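Local coordinates for uncharacterized protein (Staphylococcus saprophyticus subsp. saprophyticus ATCC 15305, PDB 3FOJ) that is of unknown function but has a rhodanese-like domain, as in sulfurtransferases and related proteins, and may act on sulfur compounds, at residues A[3-8]-A[85-90]; A[19-24]-A[36-41]; A[48-53]-A[74-79]; A[59-64]-A[81-86]. One frame throughout, in Å; residues are numbered along the deposited sequence.

Interaction 1 of 4, residues A[3-8]-A[85-90]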
loop_
_atom_site.group_PDB
_atom_site.type_symbol
_atom_site.label_atom_id
_atom_site.label_comp_id
_atom_site.label_asym_id
_atom_site.label_seq_id
_atom_site.Cartn_x
_atom_site.Cartn_y
_atom_site.Cartn_z
ATOM N N SER A 3 -8.115 -0.925 8.364
ATOM C CA SER A 3 -7.160 -1.928 7.928
ATOM C C SER A 3 -7.862 -3.147 7.359
ATOM O O SER A 3 -9.032 -3.402 7.644
ATOM C CB SER A 3 -6.272 -2.364 9.094
ATOM O OG SER A 3 -7.002 -3.143 10.024
ATOM N N ILE A 4 -7.135 -3.890 6.539
ATOM C CA ILE A 4 -7.654 -5.110 5.945
ATOM C C ILE A 4 -6.506 -6.106 5.956
ATOM O O ILE A 4 -5.340 -5.713 6.025
ATOM C CB ILE A 4 -8.131 -4.894 4.497
ATOM C CG1 ILE A 4 -6.965 -4.451 3.614
ATOM C CG2 ILE A 4 -9.256 -3.871 4.479
ATOM C CD1 ILE A 4 -7.260 -4.550 2.125
ATOM N N THR A 5 -6.833 -7.391 5.901
ATOM C CA THR A 5 -5.810 -8.426 5.911
ATOM C C THR A 5 -5.313 -8.694 4.496
ATOM O O THR A 5 -5.918 -8.249 3.518
ATOM C CB THR A 5 -6.355 -9.737 6.492
ATOM O OG1 THR A 5 -7.407 -10.224 5.651
ATOM C CG2 THR A 5 -6.893 -9.509 7.905
ATOM N N VAL A 6 -4.205 -9.422 4.384
ATOM C CA VAL A 6 -3.665 -9.736 3.069
ATOM C C VAL A 6 -4.610 -10.664 2.325
ATOM O O VAL A 6 -4.703 -10.609 1.102
ATOM C CB VAL A 6 -2.270 -10.387 3.160
ATOM C CG1 VAL A 6 -1.268 -9.374 3.679
ATOM C CG2 VAL A 6 -2.314 -11.606 4.059
ATOM N N THR A 7 -5.320 -11.508 3.068
ATOM C CA THR A 7 -6.271 -12.421 2.457
ATOM C C THR A 7 -7.399 -11.605 1.835
ATOM O O THR A 7 -7.849 -11.897 0.724
ATOM C CB THR A 7 -6.847 -13.403 3.498
ATOM O OG1 THR A 7 -5.800 -14.262 3.964
ATOM C CG2 THR A 7 -7.958 -14.247 2.886
ATOM N N GLU A 8 -7.844 -10.575 2.551
ATOM C CA GLU A 8 -8.906 -9.705 2.054
ATOM C C GLU A 8 -8.418 -8.921 0.844
ATOM O O GLU A 8 -9.163 -8.714 -0.111
ATOM C CB GLU A 8 -9.338 -8.700 3.119
ATOM C CG GLU A 8 -9.956 -9.283 4.361
ATOM C CD GLU A 8 -10.499 -8.194 5.262
ATOM O OE1 GLU A 8 -11.561 -7.625 4.928
ATOM O OE2 GLU A 8 -9.856 -7.895 6.289
ATOM N N ASN A 85 -4.726 0.458 5.877
ATOM C CA ASN A 85 -3.504 -0.303 6.093
ATOM C C ASN A 85 -3.674 -1.775 5.731
ATOM O O ASN A 85 -4.728 -2.362 5.965
ATOM C CB ASN A 85 -3.074 -0.191 7.559
ATOM C CG ASN A 85 -1.707 -0.792 7.808
ATOM O OD1 ASN A 85 -0.758 -0.492 7.094
ATOM N ND2 ASN A 85 -1.601 -1.638 8.825
ATOM N N VAL A 86 -2.643 -2.366 5.136
ATOM C CA VAL A 86 -2.687 -3.783 4.804
ATOM C C VAL A 86 -1.899 -4.479 5.913
ATOM O O VAL A 86 -0.669 -4.409 5.961
ATOM C CB VAL A 86 -2.035 -4.079 3.445
ATOM C CG1 VAL A 86 -2.119 -5.573 3.157
ATOM C CG2 VAL A 86 -2.741 -3.291 2.349
ATOM N N GLU A 87 -2.619 -5.137 6.815
ATOM C CA GLU A 87 -1.995 -5.804 7.951
ATOM C C GLU A 87 -0.989 -6.887 7.576
ATOM O O GLU A 87 -1.195 -7.646 6.631
ATOM C CB GLU A 87 -3.071 -6.412 8.856
ATOM C CG GLU A 87 -4.227 -5.470 9.167
ATOM C CD GLU A 87 -5.108 -5.973 10.296
ATOM O OE1 GLU A 87 -5.406 -7.188 10.327
ATOM O OE2 GLU A 87 -5.511 -5.150 11.146
ATOM N N GLY A 88 0.110 -6.941 8.322
ATOM C CA GLY A 88 1.120 -7.957 8.075
ATOM C C GLY A 88 2.179 -7.634 7.039
ATOM O O GLY A 88 3.251 -8.238 7.043
ATOM N N GLY A 89 1.877 -6.707 6.136
ATOM C CA GLY A 89 2.832 -6.319 5.112
ATOM C C GLY A 89 3.147 -7.364 4.057
ATOM O O GLY A 89 2.483 -8.404 3.962
HETATM N N MSE A 90 4.164 -7.078 3.248
HETATM C CA MSE A 90 4.579 -7.993 2.195
HETATM C C MSE A 90 5.080 -9.311 2.779
HETATM O O MSE A 90 5.100 -10.331 2.084
HETATM C CB MSE A 90 5.658 -7.346 1.320
HETATM C CG MSE A 90 5.133 -6.231 0.409
HETATM SE SE MSE A 90 3.929 -6.860 -0.991
HETATM C CE MSE A 90 5.261 -7.550 -2.214
HETATM O O HOH W 1 -2.905 -9.825 6.969
#
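Ser3 OG comes down on the carboxylate of Glu87 from above the carboxylate plane, 53° out of it, and donates to Glu87 OE2 at 2.7 Å, while Glu87 OE1 lies against Thr5 CG2. With chi1 at 71°, Ser3 OG sits between its backbone N and carbonyl carbon, beside the extended Glu87 chain, whose CG lies against Ile4 O and Ser3 CB. Strand 3-4, an outermost strand of the parallel sheet of the rhodanese-like domain, pairs here with strand 82-86. Ile4 N donates to Asn85 O (2.9 Å) and Glu87 N returns a bond to Ile4 O (2.9 Å), so Ile4 uses both its backbone polar groups. Beyond the pair, a water accepts from Val6 N and donates to Glu87 O, linking the first turn of helix 6-11. There Val6 CG1 packs on Val86 CG1 at 3.9 Å, beside the type II turn from Val86 to Gly89. Thr5, the N-cap of that helix, forms a capping box with Glu8: Glu8 N donates to Thr5 OG1 and Thr5 N to Glu8 OE2. Asn85 turns its amide away to Ser69 and Gly66. The edge strand is thus held by backbone bonds reinforced by one short serine-carboxylate bond, which probably steadies the negative charge of Glu87.

Interaction 2 of 4, residues A[19-24]-A[36-41]; sequences VNIVDV and PGAETI. With NA (sodium ion), chain B.
This pairing closes the beta-alpha-beta unit of strand 20-23, helix 27-30 and strand 39-40, part of the parallel sheet of the rhodanese-like fold. Glu39 is gripped through both backbone polar groups: Glu39 N donates to Ile21 O at 3.0 Å, almost straight at 177°, and Asp23 N donates to Glu39 O at 2.8 Å. Ile41 N then reaches Asp23 O (3.0 Å). Where the strands part, a water accepts from Ile21 N and donates to Gly37 O, prolonging the pairing by one step. On one face Ile21 CG2, anti to its own backbone N, touches Ala38 CB at 3.8 Å, and Asp23 CB lies 4.0 Å from Thr40 CG2; the Asp23 carboxylate forms a salt bridge with Arg25. On the other face Val22 CG1 approaches Ile41 CB. Thr40 chelates a sodium ion through O (2.5 Å) and OG1 (2.6 Å), its chi1 of 52° bringing the hydroxyl round to the ion; two waters also bind the ion. Strand 39-40 is one of the two outermost strands of the sheet within this chain, helix 27-30 lies against Asp23 and Thr40 through Thr30, and strand 58-62 pairs with strand 20-23 on its other edge.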
loop_
_atom_site.group_PDB
_atom_site.type_symbol
_atom_site.label_atom_id
_atom_site.label_comp_id
_atom_site.label_asym_id
_atom_site.label_seq_id
_atom_site.Cartn_x
_atom_site.Cartn_y
_atom_site.Cartn_z
ATOM N N VAL A 19 -8.005 -2.061 -7.137
ATOM C CA VAL A 19 -7.852 -1.066 -6.082
ATOM C C VAL A 19 -6.506 -0.362 -6.186
ATOM O O VAL A 19 -5.569 -0.873 -6.806
ATOM C CB VAL A 19 -7.966 -1.702 -4.680
ATOM C CG1 VAL A 19 -9.354 -2.290 -4.484
ATOM C CG2 VAL A 19 -6.895 -2.769 -4.505
ATOM N N ASN A 20 -6.423 0.817 -5.579
ATOM C CA ASN A 20 -5.196 1.604 -5.578
ATOM C C ASN A 20 -4.289 1.102 -4.462
ATOM O O ASN A 20 -4.659 1.159 -3.292
ATOM C CB ASN A 20 -5.508 3.075 -5.320
ATOM C CG ASN A 20 -6.444 3.672 -6.352
ATOM O OD1 ASN A 20 -7.248 4.547 -6.034
ATOM N ND2 ASN A 20 -6.332 3.221 -7.592
ATOM N N ILE A 21 -3.107 0.615 -4.825
ATOM C CA ILE A 21 -2.148 0.122 -3.845
ATOM C C ILE A 21 -0.877 0.961 -3.916
ATOM O O ILE A 21 -0.395 1.264 -5.005
ATOM C CB ILE A 21 -1.755 -1.347 -4.120
ATOM C CG1 ILE A 21 -2.983 -2.248 -3.997
ATOM C CG2 ILE A 21 -0.657 -1.785 -3.156
ATOM C CD1 ILE A 21 -2.727 -3.681 -4.415
ATOM N N VAL A 22 -0.354 1.342 -2.752
ATOM C CA VAL A 22 0.881 2.114 -2.665
ATOM C C VAL A 22 1.862 1.335 -1.785
ATOM O O VAL A 22 1.600 1.090 -0.602
ATOM C CB VAL A 22 0.653 3.521 -2.051
ATOM C CG1 VAL A 22 1.980 4.262 -1.942
ATOM C CG2 VAL A 22 -0.324 4.316 -2.911
ATOM N N ASP A 23 2.973 0.937 -2.399
ATOM C CA ASP A 23 4.052 0.175 -1.767
ATOM C C ASP A 23 5.063 1.206 -1.257
ATOM O O ASP A 23 5.700 1.887 -2.056
ATOM C CB ASP A 23 4.699 -0.718 -2.833
ATOM C CG ASP A 23 5.738 -1.670 -2.271
ATOM O OD1 ASP A 23 6.403 -1.342 -1.265
ATOM O OD2 ASP A 23 5.908 -2.757 -2.866
ATOM N N VAL A 24 5.219 1.311 0.062
ATOM C CA VAL A 24 6.127 2.302 0.632
ATOM C C VAL A 24 7.500 1.792 1.088
ATOM O O VAL A 24 8.203 2.465 1.848
ATOM C CB VAL A 24 5.426 3.056 1.798
ATOM C CG1 VAL A 24 4.160 3.736 1.276
ATOM C CG2 VAL A 24 5.063 2.086 2.922
ATOM N N PRO A 36 1.232 -6.658 -8.573
ATOM C CA PRO A 36 0.899 -6.063 -9.872
ATOM C C PRO A 36 -0.011 -4.844 -9.715
ATOM O O PRO A 36 -0.994 -4.883 -8.968
ATOM C CB PRO A 36 0.213 -7.209 -10.609
ATOM C CG PRO A 36 0.898 -8.425 -10.040
ATOM C CD PRO A 36 0.946 -8.103 -8.565
ATOM N N GLY A 37 0.339 -3.759 -10.399
ATOM C CA GLY A 37 -0.458 -2.544 -10.341
ATOM C C GLY A 37 -0.116 -1.552 -9.240
ATOM O O GLY A 37 -0.640 -0.441 -9.224
ATOM N N ALA A 38 0.762 -1.939 -8.324
ATOM C CA ALA A 38 1.129 -1.064 -7.218
ATOM C C ALA A 38 2.036 0.095 -7.621
ATOM O O ALA A 38 2.886 -0.040 -8.503
ATOM C CB ALA A 38 1.800 -1.879 -6.111
ATOM N N GLU A 39 1.830 1.235 -6.968
ATOM C CA GLU A 39 2.640 2.427 -7.190
ATOM C C GLU A 39 3.675 2.402 -6.066
ATOM O O GLU A 39 3.329 2.145 -4.912
ATOM C CB GLU A 39 1.782 3.688 -7.061
ATOM C CG GLU A 39 2.520 4.976 -7.385
ATOM C CD GLU A 39 2.728 5.160 -8.877
ATOM O OE1 GLU A 39 3.202 4.215 -9.536
ATOM O OE2 GLU A 39 2.420 6.256 -9.389
ATOM N N THR A 40 4.936 2.659 -6.391
ATOM C CA THR A 40 5.981 2.645 -5.375
ATOM C C THR A 40 6.406 4.053 -4.956
ATOM O O THR A 40 6.922 4.824 -5.759
ATOM C CB THR A 40 7.235 1.868 -5.858
ATOM O OG1 THR A 40 7.655 2.369 -7.132
ATOM C CG2 THR A 40 6.933 0.381 -5.991
ATOM N N ILE A 41 6.159 4.400 -3.702
ATOM C CA ILE A 41 6.566 5.702 -3.185
ATOM C C ILE A 41 7.125 5.426 -1.796
ATOM O O ILE A 41 6.372 5.141 -0.872
ATOM C CB ILE A 41 5.380 6.677 -3.064
ATOM C CG1 ILE A 41 4.735 6.888 -4.435
ATOM C CG2 ILE A 41 5.872 8.006 -2.481
ATOM C CD1 ILE A 41 3.485 7.755 -4.402
HETATM NA NA NA B . 7.994 4.860 -7.976
HETATM O O HOH W 2 -2.429 0.841 -7.701
HETATM O O HOH W 3 5.724 3.975 -9.510
HETATM O O HOH W 4 6.516 7.099 -7.873
#

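Interaction 3 of 4, residues A[48-53]-A[74-79]; sequences DNLNYF and QYLEQN
Leu50 and Leu76 share nearly the same torsions: chi1 of -72° and -69° sets each CG anti to its carbonyl carbon, and each chain, extended at chi2, runs toward the other. Their methyl ends slide past one another in opposite directions, Leu50 CD2 resting 3.9 Å from Leu76 CD2. The second branch of Leu50 goes elsewhere: the Leu50 and Asn79 side chains cross at about a right angle, Leu50 CD1 lying 3.9 Å from Asn79 OD1. Phe53 receives Leu76 over one ring face in a CH-pi contact: Leu76 CD2 is 4.1 Å from the ring centroid, 19° off the normal and displaced toward the rim at Phe53 CE2. Tyr52 CD2 covers the centre of the opposite face, and Leu50 CA lies at the edge in the ring plane, so the phenyl group is clasped between its own segment and the helix. Tyr75, with CG anti to its backbone N, swings its ring round so that CE2 meets Leu50 CD2 obliquely at 4.2 Å. Over the centre of the Tyr75 ring, 3.3 Å above its plane, stands Asn79 ND2, which donates to Tyr75 O at 2.9 Å and ties the chain leaving helix 67-77 back to the helix. Phe53 also meets Tyr59 ring to ring, edge to face, while Tyr75 touches Ile46 and Pro47. No hydrogen bond crosses between 48-53 and 74-79: the 3-10 segment and the Phe53 that follows it, in the loop between strands 39-40 and 58-62 of the rhodanese-like domain, dock on the C-terminal end of helix 67-77 mainly by apolar and CH-pi packing, with Asn79 ND2 satisfied by Tyr75 O.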
loop_
_atom_site.group_PDB
_atom_site.type_symbol
_atom_site.label_atom_id
_atom_site.label_comp_id
_atom_site.label_asym_id
_atom_site.label_seq_id
_atom_site.Cartn_x
_atom_site.Cartn_y
_atom_site.Cartn_z
ATOM N N ASP A 48 6.302 14.590 0.532
ATOM C CA ASP A 48 6.519 15.398 -0.666
ATOM C C ASP A 48 5.739 14.892 -1.873
ATOM O O ASP A 48 5.863 15.438 -2.968
ATOM C CB ASP A 48 8.011 15.443 -1.017
ATOM C CG ASP A 48 8.794 16.382 -0.123
ATOM O OD1 ASP A 48 8.446 17.581 -0.064
ATOM O OD2 ASP A 48 9.764 15.926 0.516
ATOM N N ASN A 49 4.927 13.859 -1.678
ATOM C CA ASN A 49 4.155 13.303 -2.783
ATOM C C ASN A 49 2.654 13.257 -2.530
ATOM O O ASN A 49 1.956 12.400 -3.066
ATOM C CB ASN A 49 4.674 11.902 -3.118
ATOM C CG ASN A 49 6.020 11.939 -3.813
ATOM O OD1 ASN A 49 6.098 12.084 -5.033
ATOM N ND2 ASN A 49 7.090 11.831 -3.037
ATOM N N LEU A 50 2.156 14.189 -1.723
ATOM C CA LEU A 50 0.731 14.233 -1.418
ATOM C C LEU A 50 -0.124 14.529 -2.652
ATOM O O LEU A 50 -1.285 14.132 -2.715
ATOM C CB LEU A 50 0.459 15.270 -0.318
ATOM C CG LEU A 50 0.937 14.878 1.085
ATOM C CD1 LEU A 50 0.705 16.019 2.066
ATOM C CD2 LEU A 50 0.183 13.633 1.539
ATOM N N ASN A 51 0.456 15.207 -3.638
ATOM C CA ASN A 51 -0.273 15.542 -4.861
ATOM C C ASN A 51 -0.609 14.304 -5.697
ATOM O O ASN A 51 -1.430 14.366 -6.614
ATOM C CB ASN A 51 0.540 16.550 -5.686
ATOM C CG ASN A 51 -0.206 17.050 -6.908
ATOM O OD1 ASN A 51 0.001 16.564 -8.019
ATOM N ND2 ASN A 51 -1.084 18.025 -6.705
ATOM N N TYR A 52 0.024 13.177 -5.381
ATOM C CA TYR A 52 -0.243 11.933 -6.099
ATOM C C TYR A 52 -1.634 11.395 -5.765
ATOM O O TYR A 52 -2.309 10.814 -6.615
ATOM C CB TYR A 52 0.786 10.857 -5.722
ATOM C CG TYR A 52 0.416 9.473 -6.213
ATOM C CD1 TYR A 52 0.646 9.098 -7.538
ATOM C CD2 TYR A 52 -0.209 8.552 -5.368
ATOM C CE1 TYR A 52 0.260 7.845 -8.010
ATOM C CE2 TYR A 52 -0.599 7.298 -5.834
ATOM C CZ TYR A 52 -0.362 6.953 -7.153
ATOM O OH TYR A 52 -0.752 5.718 -7.620
ATOM N N PHE A 53 -2.043 11.597 -4.516
ATOM C CA PHE A 53 -3.314 11.093 -4.001
ATOM C C PHE A 53 -4.564 11.892 -4.365
ATOM O O PHE A 53 -4.671 13.080 -4.054
ATOM C CB PHE A 53 -3.211 10.963 -2.476
ATOM C CG PHE A 53 -2.094 10.059 -2.022
ATOM C CD1 PHE A 53 -2.294 8.687 -1.893
ATOM C CD2 PHE A 53 -0.830 10.579 -1.752
ATOM C CE1 PHE A 53 -1.249 7.843 -1.512
ATOM C CE2 PHE A 53 0.222 9.749 -1.374
ATOM C CZ PHE A 53 0.012 8.375 -1.249
ATOM N N GLN A 74 -1.970 6.812 8.909
ATOM C CA GLN A 74 -2.345 7.872 9.843
ATOM C C GLN A 74 -1.930 9.233 9.292
ATOM O O GLN A 74 -2.690 10.202 9.355
ATOM C CB GLN A 74 -1.692 7.642 11.206
ATOM C CG GLN A 74 -2.276 6.472 11.980
ATOM C CD GLN A 74 -1.755 6.398 13.398
ATOM O OE1 GLN A 74 -0.564 6.183 13.626
ATOM N NE2 GLN A 74 -2.647 6.584 14.365
ATOM N N TYR A 75 -0.722 9.301 8.744
ATOM C CA TYR A 75 -0.224 10.541 8.173
ATOM C C TYR A 75 -1.126 10.989 7.023
ATOM O O TYR A 75 -1.523 12.152 6.947
ATOM C CB TYR A 75 1.205 10.347 7.664
ATOM C CG TYR A 75 1.783 11.586 7.037
ATOM C CD1 TYR A 75 2.261 12.634 7.826
ATOM C CD2 TYR A 75 1.807 11.738 5.655
ATOM C CE1 TYR A 75 2.744 13.800 7.248
ATOM C CE2 TYR A 75 2.288 12.900 5.068
ATOM C CZ TYR A 75 2.752 13.928 5.869
ATOM O OH TYR A 75 3.212 15.083 5.290
ATOM N N LEU A 76 -1.451 10.062 6.126
ATOM C CA LEU A 76 -2.307 10.385 4.991
ATOM C C LEU A 76 -3.686 10.870 5.438
ATOM O O LEU A 76 -4.174 11.888 4.951
ATOM C CB LEU A 76 -2.445 9.171 4.066
ATOM C CG LEU A 76 -1.158 8.800 3.320
ATOM C CD1 LEU A 76 -1.384 7.523 2.534
ATOM C CD2 LEU A 76 -0.743 9.937 2.384
ATOM N N GLU A 77 -4.310 10.153 6.371
ATOM C CA GLU A 77 -5.631 10.549 6.857
ATOM C C GLU A 77 -5.608 11.943 7.484
ATOM O O GLU A 77 -6.553 12.716 7.330
ATOM C CB GLU A 77 -6.156 9.532 7.879
ATOM C CG GLU A 77 -6.647 8.209 7.282
ATOM C CD GLU A 77 -8.019 8.314 6.618
ATOM O OE1 GLU A 77 -8.757 9.291 6.880
ATOM O OE2 GLU A 77 -8.371 7.399 5.845
ATOM N N GLN A 78 -4.522 12.268 8.177
ATOM C CA GLN A 78 -4.388 13.575 8.814
ATOM C C GLN A 78 -4.081 14.672 7.796
ATOM O O GLN A 78 -3.952 15.849 8.144
ATOM C CB GLN A 78 -3.320 13.513 9.914
ATOM C CG GLN A 78 -3.707 12.557 11.044
ATOM C CD GLN A 78 -2.677 12.462 12.154
ATOM O OE1 GLN A 78 -2.757 11.576 13.008
ATOM N NE2 GLN A 78 -1.713 13.372 12.155
ATOM N N ASN A 79 -3.965 14.279 6.529
ATOM C CA ASN A 79 -3.722 15.225 5.450
ATOM C C ASN A 79 -4.867 15.169 4.428
ATOM O O ASN A 79 -4.724 15.594 3.281
ATOM C CB ASN A 79 -2.355 14.954 4.796
ATOM C CG ASN A 79 -1.202 15.580 5.578
ATOM O OD1 ASN A 79 -0.998 16.795 5.537
ATOM N ND2 ASN A 79 -0.454 14.756 6.304
#

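Interaction 4 of 4, residues A[59-64]-A[81-86]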
loop_
_atom_site.group_PDB
_atom_site.type_symbol
_atom_site.label_atom_id
_atom_site.label_comp_id
_atom_site.label_asym_id
_atom_site.label_seq_id
_atom_site.Cartn_x
_atom_site.Cartn_y
_atom_site.Cartn_z
ATOM N N TYR A 59 -6.760 4.617 -0.909
ATOM C CA TYR A 59 -5.495 3.945 -1.169
ATOM C C TYR A 59 -5.121 2.930 -0.096
ATOM O O TYR A 59 -5.207 3.213 1.100
ATOM C CB TYR A 59 -4.381 4.988 -1.299
ATOM C CG TYR A 59 -4.606 5.957 -2.433
ATOM C CD1 TYR A 59 -5.496 7.029 -2.305
ATOM C CD2 TYR A 59 -3.974 5.768 -3.660
ATOM C CE1 TYR A 59 -5.746 7.884 -3.381
ATOM C CE2 TYR A 59 -4.217 6.606 -4.731
ATOM C CZ TYR A 59 -5.102 7.661 -4.591
ATOM O OH TYR A 59 -5.343 8.473 -5.674
ATOM N N TYR A 60 -4.706 1.748 -0.545
ATOM C CA TYR A 60 -4.295 0.679 0.353
ATOM C C TYR A 60 -2.778 0.750 0.442
ATOM O O TYR A 60 -2.087 0.672 -0.567
ATOM C CB TYR A 60 -4.772 -0.672 -0.187
ATOM C CG TYR A 60 -6.282 -0.800 -0.177
ATOM C CD1 TYR A 60 -7.061 -0.252 -1.196
ATOM C CD2 TYR A 60 -6.936 -1.427 0.883
ATOM C CE1 TYR A 60 -8.465 -0.323 -1.154
ATOM C CE2 TYR A 60 -8.327 -1.500 0.934
ATOM C CZ TYR A 60 -9.083 -0.950 -0.081
ATOM O OH TYR A 60 -10.456 -1.031 -0.019
ATOM N N ILE A 61 -2.271 0.902 1.660
ATOM C CA ILE A 61 -0.840 1.064 1.889
ATOM C C ILE A 61 -0.172 -0.196 2.412
ATOM O O ILE A 61 -0.638 -0.795 3.377
ATOM C CB ILE A 61 -0.605 2.207 2.897
ATOM C CG1 ILE A 61 -1.474 3.422 2.522
ATOM C CG2 ILE A 61 0.872 2.551 2.968
ATOM C CD1 ILE A 61 -1.257 3.974 1.113
ATOM N N ILE A 62 0.935 -0.585 1.785
ATOM C CA ILE A 62 1.648 -1.789 2.206
ATOM C C ILE A 62 3.158 -1.560 2.321
ATOM O O ILE A 62 3.744 -0.805 1.548
ATOM C CB ILE A 62 1.353 -2.964 1.227
ATOM C CG1 ILE A 62 1.831 -4.279 1.833
ATOM C CG2 ILE A 62 2.014 -2.712 -0.125
ATOM C CD1 ILE A 62 1.396 -5.493 1.033
ATOM N N CYS A 63 3.771 -2.201 3.311
ATOM C CA CYS A 63 5.204 -2.094 3.536
ATOM C C CYS A 63 5.719 -3.505 3.797
ATOM O O CYS A 63 5.041 -4.477 3.483
ATOM C CB CYS A 63 5.499 -1.189 4.736
ATOM S SG CYS A 63 4.884 -1.794 6.320
ATOM N N LYS A 64 6.915 -3.624 4.361
ATOM C CA LYS A 64 7.469 -4.942 4.642
ATOM C C LYS A 64 6.718 -5.703 5.738
ATOM O O LYS A 64 6.326 -6.854 5.536
ATOM C CB LYS A 64 8.946 -4.825 5.041
ATOM C CG LYS A 64 9.553 -6.128 5.563
ATOM C CD LYS A 64 10.893 -5.872 6.240
ATOM C CE LYS A 64 11.380 -7.100 7.001
ATOM N NZ LYS A 64 12.572 -6.787 7.842
ATOM N N VAL A 81 -6.432 12.443 3.097
ATOM C CA VAL A 81 -6.434 11.328 2.159
ATOM C C VAL A 81 -7.109 10.099 2.762
ATOM O O VAL A 81 -6.996 9.849 3.962
ATOM C CB VAL A 81 -4.985 10.960 1.759
ATOM C CG1 VAL A 81 -4.983 9.754 0.827
ATOM C CG2 VAL A 81 -4.314 12.155 1.091
ATOM N N ASN A 82 -7.815 9.340 1.930
ATOM C CA ASN A 82 -8.480 8.125 2.391
ATOM C C ASN A 82 -7.506 6.970 2.224
ATOM O O ASN A 82 -7.165 6.598 1.104
ATOM C CB ASN A 82 -9.743 7.855 1.574
ATOM C CG ASN A 82 -10.676 9.041 1.547
ATOM O OD1 ASN A 82 -10.661 9.840 0.607
ATOM N ND2 ASN A 82 -11.484 9.178 2.590
ATOM N N ALA A 83 -7.064 6.397 3.340
ATOM C CA ALA A 83 -6.104 5.301 3.293
ATOM C C ALA A 83 -6.467 4.145 4.217
ATOM O O ALA A 83 -7.082 4.338 5.263
ATOM C CB ALA A 83 -4.717 5.820 3.635
ATOM N N VAL A 84 -6.064 2.947 3.810
ATOM C CA VAL A 84 -6.325 1.724 4.557
ATOM C C VAL A 84 -5.027 0.935 4.674
ATOM O O VAL A 84 -4.308 0.764 3.691
ATOM C CB VAL A 84 -7.378 0.858 3.837
ATOM C CG1 VAL A 84 -7.676 -0.390 4.656
ATOM C CG2 VAL A 84 -8.647 1.671 3.604
ATOM N N ASN A 85 -4.726 0.458 5.877
ATOM C CA ASN A 85 -3.504 -0.303 6.093
ATOM C C ASN A 85 -3.674 -1.775 5.731
ATOM O O ASN A 85 -4.728 -2.362 5.965
ATOM C CB ASN A 85 -3.074 -0.191 7.559
ATOM C CG ASN A 85 -1.707 -0.792 7.808
ATOM O OD1 ASN A 85 -0.758 -0.492 7.094
ATOM N ND2 ASN A 85 -1.601 -1.638 8.825
ATOM N N VAL A 86 -2.643 -2.366 5.136
ATOM C CA VAL A 86 -2.687 -3.783 4.804
ATOM C C VAL A 86 -1.899 -4.479 5.913
ATOM O O VAL A 86 -0.669 -4.409 5.961
ATOM C CB VAL A 86 -2.035 -4.079 3.445
ATOM C CG1 VAL A 86 -2.119 -5.573 3.157
ATOM C CG2 VAL A 86 -2.741 -3.291 2.349
HETATM O O HOH W 5 1.848 -3.325 5.268
#
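Val81 opens the second segment, its CG1 lying 4.2 Å from Tyr59 CD1 where the two side chains cross at about a right angle. Asn82 offers its carbonyl, Asn82 O, to Tyr59 N at 2.9 Å; the same oxygen lies in the plane of the Tyr59 ring, at its edge. Ala83 pairs with Tyr59, and its CB touches Ile61 CG1. Val84 is bonded through both its N and its O, Val84 N to Tyr59 O and Val84 O from Ile61 N (2.9 Å, 169°). Its side chain runs beside that of Tyr60, pointing the same way, with Val84 CB 3.8 Å from Tyr60 CD2. Asn85 pairs with Ile61. Val86 N donates to Ile61 O at 3.1 Å, and beyond it a water donates to Val86 O and accepts from Cys63 N. With chi1 at 180°, Val86 CG1 meets Ile62 CD1 at 4.1 Å, while CG2 packs near Tyr60 CB. Two central strands of the parallel sheet, 36° apart, are joined here as a beta-alpha-beta crossover, with helix 67-77 between them in sequence and laying Val73 and Leu76 on Ile61. Strand 20-23 pairs with the far edge of strand 58-62, and strand 3-4 reaches Tyr60 and Val84 through Ile4.

How the interactions relate
Interactions 1, 4 and 2 follow one another across a single parallel sheet, ordered 3-4, 82-86, 58-62, 20-23, 39-40. Interactions 1 and 4 share strand 82-86, including Asn85 and Val86, their centres about 9 Å apart; the centre of interaction 2 is also about 9 Å from that of interaction 4, joined by backbone bonds between strands 20-23 and 58-62. Interaction 3, its centre about 19 Å from that of interaction 1, yet touches interaction 4 (Phe53 on Tyr59; Glu77 OE2 probably hydrogen-bonded to Ala83 N) and interaction 2 (Tyr52 on Ile41, Phe53 on Val22). Along the chain, interaction 2 closes before 3 and 4 open, these interleave, and interaction 1 closes the compact rhodanese-like domain.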